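Local structure of putative 4-Hydroxy-2-oxoglutarate aldolase / 2-dehydro-3-deoxyphosphogluconate aldolase (Yersinia enterocolitica, 3LM7) at residues A[8-20]-A[209-221]. The protein is a putative aldolase with a TIM-barrel fold, whose two subunits share a bound potassium ion. Residues are numbered along the deposited sequence; the frame is centred on the assembly and turned at random.
Sequences PNYYRDRVCLNVL and LDAGVTKVIPHIY. With K (potassium ion), chain E.
The Tyr-10 ring lies between two aliphatic groups: Pro-8 CB rests toward the rim of one face, while Lys-215 CD sits over the centre of the other, 3.5 Å from the ring centroid in a CH-pi contact. Ile-217 CG1 meets the ring edge. In a second flat pair, the amide of Asn-18 stacks on the His-219 ring with planes 18° apart. With CG anti to the backbone N (chi1 -170°), Asn-18 CB stands over the ring centre in a CH-pi contact, 3.9 Å from the centroid, and the amide reaches out over the CE1/ND1 rim; Ser-69 hydrogen-bonds Asn-18 OD1, and Glu-191 His-219 NE2. At the edge of the same ring, His-219 ND1 and Tyr-221 OH share a 2.5 Å hydrogen bond. The third flat group, the Arg-14 guanidinium, has Leu-209 CD2 over one face and the carbonyls of Val-213 and Thr-214 at its edge. Bends at chi2 and chi3 fold the arginine back, and NH2 gives Val-213 O a 2.8 Å bond that lies in the guanidinium plane but comes from above the carbonyl plane. A water links NH2 to Leu-209 O, near the Schellman turn at Gly-212. Lys-215, once past the tyrosine, donates from NZ to Asp-13 O at 3.0 Å.

The two backbones run parallel, joined by four hydrogen bonds: Val-216 N to Arg-14 O (2.8 Å), Cys-16 N to Val-216 O, Asn-18 N to Pro-218 O and Ile-220 N to Asn-18 O. Strand 17-20 pairs on its other side with 38-43, consistent with the first strand of a TIM barrel meeting the last part of the barrel wall. Pro-218, lacking an N-H, interrupts the pairing between the Val-15/Val-216 and Asn-18/His-219 bridges; buried Cys-16 O, without a hydrogen-bond partner in the model, has Ile-217 CA at 3.2 Å in a CA-H...O contact, while Arg-14 and Lys-215 spend their charged ends on opposite backbone carbonyls.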
# COMPACT_ATOMS: atom_id res chain seq x y z
N PRO A 8 6.63 -11.69 -1.11
CA PRO A 8 7.04 -11.92 0.28
C PRO A 8 5.82 -12.01 1.22
O PRO A 8 4.75 -11.42 0.96
CB PRO A 8 7.82 -10.63 0.65
CG PRO A 8 8.43 -10.23 -0.72
CD PRO A 8 7.27 -10.49 -1.68
N ASN A 9 6.01 -12.70 2.35
CA ASN A 9 4.95 -12.75 3.39
C ASN A 9 5.11 -11.58 4.34
O ASN A 9 5.63 -11.70 5.44
CB ASN A 9 5.08 -14.04 4.22
CG ASN A 9 3.90 -14.24 5.24
OD1 ASN A 9 2.86 -13.48 5.24
ND2 ASN A 9 4.07 -15.27 6.14
N TYR A 10 4.65 -10.41 3.92
CA TYR A 10 4.80 -9.26 4.75
C TYR A 10 3.90 -9.43 5.96
O TYR A 10 2.79 -9.92 5.87
CB TYR A 10 4.29 -8.01 4.03
CG TYR A 10 5.00 -7.75 2.70
CD1 TYR A 10 6.20 -7.06 2.65
CD2 TYR A 10 4.38 -8.16 1.49
CE1 TYR A 10 6.87 -6.81 1.42
CE2 TYR A 10 5.01 -7.90 0.27
CZ TYR A 10 6.25 -7.22 0.25
OH TYR A 10 6.77 -6.92 -1.00
N TYR A 11 4.39 -8.96 7.09
CA TYR A 11 3.56 -8.98 8.28
C TYR A 11 2.54 -7.86 8.13
O TYR A 11 2.92 -6.67 7.92
CB TYR A 11 4.41 -8.74 9.49
CG TYR A 11 3.57 -8.61 10.77
CD1 TYR A 11 3.05 -9.79 11.42
CD2 TYR A 11 3.32 -7.35 11.33
CE1 TYR A 11 2.29 -9.68 12.62
CE2 TYR A 11 2.54 -7.23 12.50
CZ TYR A 11 2.06 -8.40 13.13
OH TYR A 11 1.32 -8.24 14.26
N ARG A 12 1.25 -8.21 8.27
CA ARG A 12 0.14 -7.23 8.05
C ARG A 12 0.32 -6.37 6.82
O ARG A 12 0.01 -5.15 6.83
CB ARG A 12 -0.04 -6.31 9.27
CG ARG A 12 -0.46 -7.11 10.51
CD ARG A 12 -1.06 -6.22 11.57
NE ARG A 12 -1.51 -7.15 12.60
CZ ARG A 12 -2.02 -6.79 13.77
NH1 ARG A 12 -2.19 -5.49 14.03
NH2 ARG A 12 -2.37 -7.74 14.67
N ASP A 13 0.83 -6.99 5.78
CA ASP A 13 0.98 -6.35 4.49
C ASP A 13 1.85 -5.15 4.47
O ASP A 13 1.74 -4.38 3.52
CB ASP A 13 -0.36 -5.95 3.90
CG ASP A 13 -0.84 -6.97 2.92
OD1 ASP A 13 -0.07 -7.29 1.91
OD2 ASP A 13 -1.94 -7.50 3.23
N ARG A 14 2.75 -5.05 5.45
CA ARG A 14 3.58 -3.85 5.53
C ARG A 14 5.06 -4.14 5.52
O ARG A 14 5.80 -3.43 4.85
CB ARG A 14 3.27 -3.00 6.77
CG ARG A 14 1.93 -2.28 6.80
CD ARG A 14 1.78 -1.19 5.70
NE ARG A 14 2.68 -0.00 5.68
CZ ARG A 14 2.56 1.08 6.45
NH1 ARG A 14 1.68 1.07 7.45
NH2 ARG A 14 3.37 2.14 6.31
N VAL A 15 5.51 -5.08 6.35
CA VAL A 15 6.97 -5.24 6.60
C VAL A 15 7.40 -6.67 6.51
O VAL A 15 6.74 -7.54 7.16
CB VAL A 15 7.39 -4.74 8.00
CG1 VAL A 15 8.94 -5.02 8.21
CG2 VAL A 15 7.07 -3.24 8.09
N CYS A 16 8.50 -6.92 5.78
CA CYS A 16 9.03 -8.29 5.68
C CYS A 16 10.53 -8.20 5.94
O CYS A 16 11.23 -7.37 5.36
CB CYS A 16 8.74 -8.89 4.26
SG CYS A 16 9.25 -10.65 4.15
N LEU A 17 11.05 -9.06 6.82
CA LEU A 17 12.47 -9.01 7.11
C LEU A 17 13.24 -9.59 5.94
O LEU A 17 12.72 -10.44 5.21
CB LEU A 17 12.80 -9.88 8.39
CG LEU A 17 12.04 -9.46 9.63
CD1 LEU A 17 12.45 -10.48 10.72
CD2 LEU A 17 12.37 -8.00 10.10
N ASN A 18 14.51 -9.22 5.81
CA ASN A 18 15.41 -9.91 4.93
C ASN A 18 16.75 -10.18 5.62
O ASN A 18 17.46 -9.23 6.01
CB ASN A 18 15.53 -9.07 3.58
CG ASN A 18 16.28 -9.79 2.44
OD1 ASN A 18 15.90 -9.62 1.22
ND2 ASN A 18 17.37 -10.47 2.74
N VAL A 19 17.13 -11.47 5.73
CA VAL A 19 18.35 -11.79 6.48
C VAL A 19 18.98 -12.90 5.71
O VAL A 19 18.32 -13.53 4.88
CB VAL A 19 18.00 -12.24 8.01
CG1 VAL A 19 17.15 -11.19 8.72
CG2 VAL A 19 17.18 -13.56 8.00
N LEU A 20 20.25 -13.16 5.94
CA LEU A 20 20.97 -14.19 5.20
C LEU A 20 20.91 -15.55 5.90
O LEU A 20 20.86 -15.61 7.11
CB LEU A 20 22.46 -13.80 5.08
CG LEU A 20 22.73 -12.50 4.33
CD1 LEU A 20 24.24 -12.22 4.28
CD2 LEU A 20 22.05 -12.45 2.89
N LEU A 209 7.68 3.73 8.10
CA LEU A 209 6.24 3.64 8.36
C LEU A 209 5.62 5.02 8.56
O LEU A 209 4.53 5.27 8.05
CB LEU A 209 5.97 2.78 9.61
CG LEU A 209 6.45 1.33 9.55
CD1 LEU A 209 6.21 0.61 10.95
CD2 LEU A 209 5.70 0.54 8.40
N ASP A 210 6.31 5.93 9.27
CA ASP A 210 5.74 7.28 9.52
C ASP A 210 5.64 8.10 8.22
O ASP A 210 4.71 8.87 8.09
CB ASP A 210 6.59 8.09 10.51
CG ASP A 210 6.47 7.57 11.97
OD1 ASP A 210 5.63 6.70 12.27
OD2 ASP A 210 7.27 8.04 12.79
N ALA A 211 6.59 7.89 7.29
CA ALA A 211 6.52 8.47 5.92
C ALA A 211 5.33 7.94 5.11
O ALA A 211 4.75 8.68 4.26
CB ALA A 211 7.86 8.24 5.16
N GLY A 212 4.90 6.71 5.39
CA GLY A 212 3.74 6.12 4.72
C GLY A 212 4.17 5.07 3.67
O GLY A 212 3.37 4.66 2.82
N VAL A 213 5.43 4.63 3.72
CA VAL A 213 5.87 3.60 2.77
C VAL A 213 5.01 2.30 2.90
O VAL A 213 4.90 1.76 3.99
CB VAL A 213 7.38 3.26 2.88
CG1 VAL A 213 7.79 2.25 1.81
CG2 VAL A 213 8.22 4.54 2.76
N THR A 214 4.45 1.85 1.79
CA THR A 214 3.50 0.75 1.77
C THR A 214 4.12 -0.62 2.10
O THR A 214 3.50 -1.42 2.84
CB THR A 214 2.79 0.70 0.43
OG1 THR A 214 2.14 1.99 0.28
CG2 THR A 214 1.66 -0.34 0.47
N LYS A 215 5.30 -0.90 1.54
CA LYS A 215 6.03 -2.12 1.89
C LYS A 215 7.44 -1.77 2.22
O LYS A 215 8.13 -1.05 1.43
CB LYS A 215 6.05 -3.06 0.68
CG LYS A 215 4.61 -3.42 0.14
CD LYS A 215 3.98 -4.50 0.87
CE LYS A 215 2.70 -5.03 0.22
NZ LYS A 215 1.60 -4.11 0.52
N VAL A 216 7.91 -2.30 3.33
CA VAL A 216 9.27 -2.04 3.79
C VAL A 216 9.96 -3.36 3.99
O VAL A 216 9.38 -4.26 4.61
CB VAL A 216 9.28 -1.25 5.15
CG1 VAL A 216 10.72 -0.85 5.47
CG2 VAL A 216 8.36 -0.01 5.01
N ILE A 217 11.16 -3.52 3.42
CA ILE A 217 11.89 -4.80 3.51
C ILE A 217 13.28 -4.44 4.07
O ILE A 217 14.20 -4.14 3.33
CB ILE A 217 12.00 -5.57 2.14
CG1 ILE A 217 10.59 -5.90 1.61
CG2 ILE A 217 12.87 -6.91 2.32
CD1 ILE A 217 10.58 -6.50 0.11
N PRO A 218 13.41 -4.40 5.41
CA PRO A 218 14.72 -4.01 5.95
C PRO A 218 15.67 -5.18 5.85
O PRO A 218 15.22 -6.33 6.01
CB PRO A 218 14.42 -3.70 7.42
CG PRO A 218 13.24 -4.50 7.76
CD PRO A 218 12.37 -4.51 6.46
N HIS A 219 16.96 -4.92 5.63
CA HIS A 219 17.94 -5.98 5.54
C HIS A 219 18.79 -5.96 6.79
O HIS A 219 19.23 -4.89 7.16
CB HIS A 219 18.84 -5.76 4.32
CG HIS A 219 18.12 -5.94 3.03
ND1 HIS A 219 18.55 -6.83 2.06
CD2 HIS A 219 16.98 -5.37 2.55
CE1 HIS A 219 17.72 -6.77 1.03
NE2 HIS A 219 16.78 -5.89 1.28
N ILE A 220 18.99 -7.12 7.42
CA ILE A 220 19.79 -7.20 8.65
C ILE A 220 20.78 -8.34 8.55
O ILE A 220 20.40 -9.48 8.45
CB ILE A 220 18.91 -7.39 9.93
CG1 ILE A 220 17.62 -6.53 9.88
CG2 ILE A 220 19.76 -7.06 11.17
CD1 ILE A 220 16.44 -7.19 9.08
N TYR A 221 22.05 -8.00 8.49
CA TYR A 221 23.09 -8.92 8.06
C TYR A 221 24.07 -9.12 9.23
O TYR A 221 23.68 -9.68 10.24
CB TYR A 221 23.80 -8.38 6.82
CG TYR A 221 22.93 -8.31 5.56
CD1 TYR A 221 21.83 -9.15 5.37
CD2 TYR A 221 23.26 -7.45 4.55
CE1 TYR A 221 21.01 -9.07 4.18
CE2 TYR A 221 22.50 -7.40 3.34
CZ TYR A 221 21.39 -8.21 3.18
OH TYR A 221 20.70 -8.16 1.99
K K E . 4.20 11.28 4.18
O HOH W 1 -0.68 -5.34 -0.53
O HOH W 2 2.22 3.84 8.06
O HOH W 3 19.24 -10.30 0.78
O HOH W 4 21.63 -12.01 8.22
O HOH W 5 3.12 10.87 6.90
O HOH W 6 5.02 11.40 1.34
O HOH W 7 3.85 14.29 3.78
O HOH W 8 5.87 12.08 6.30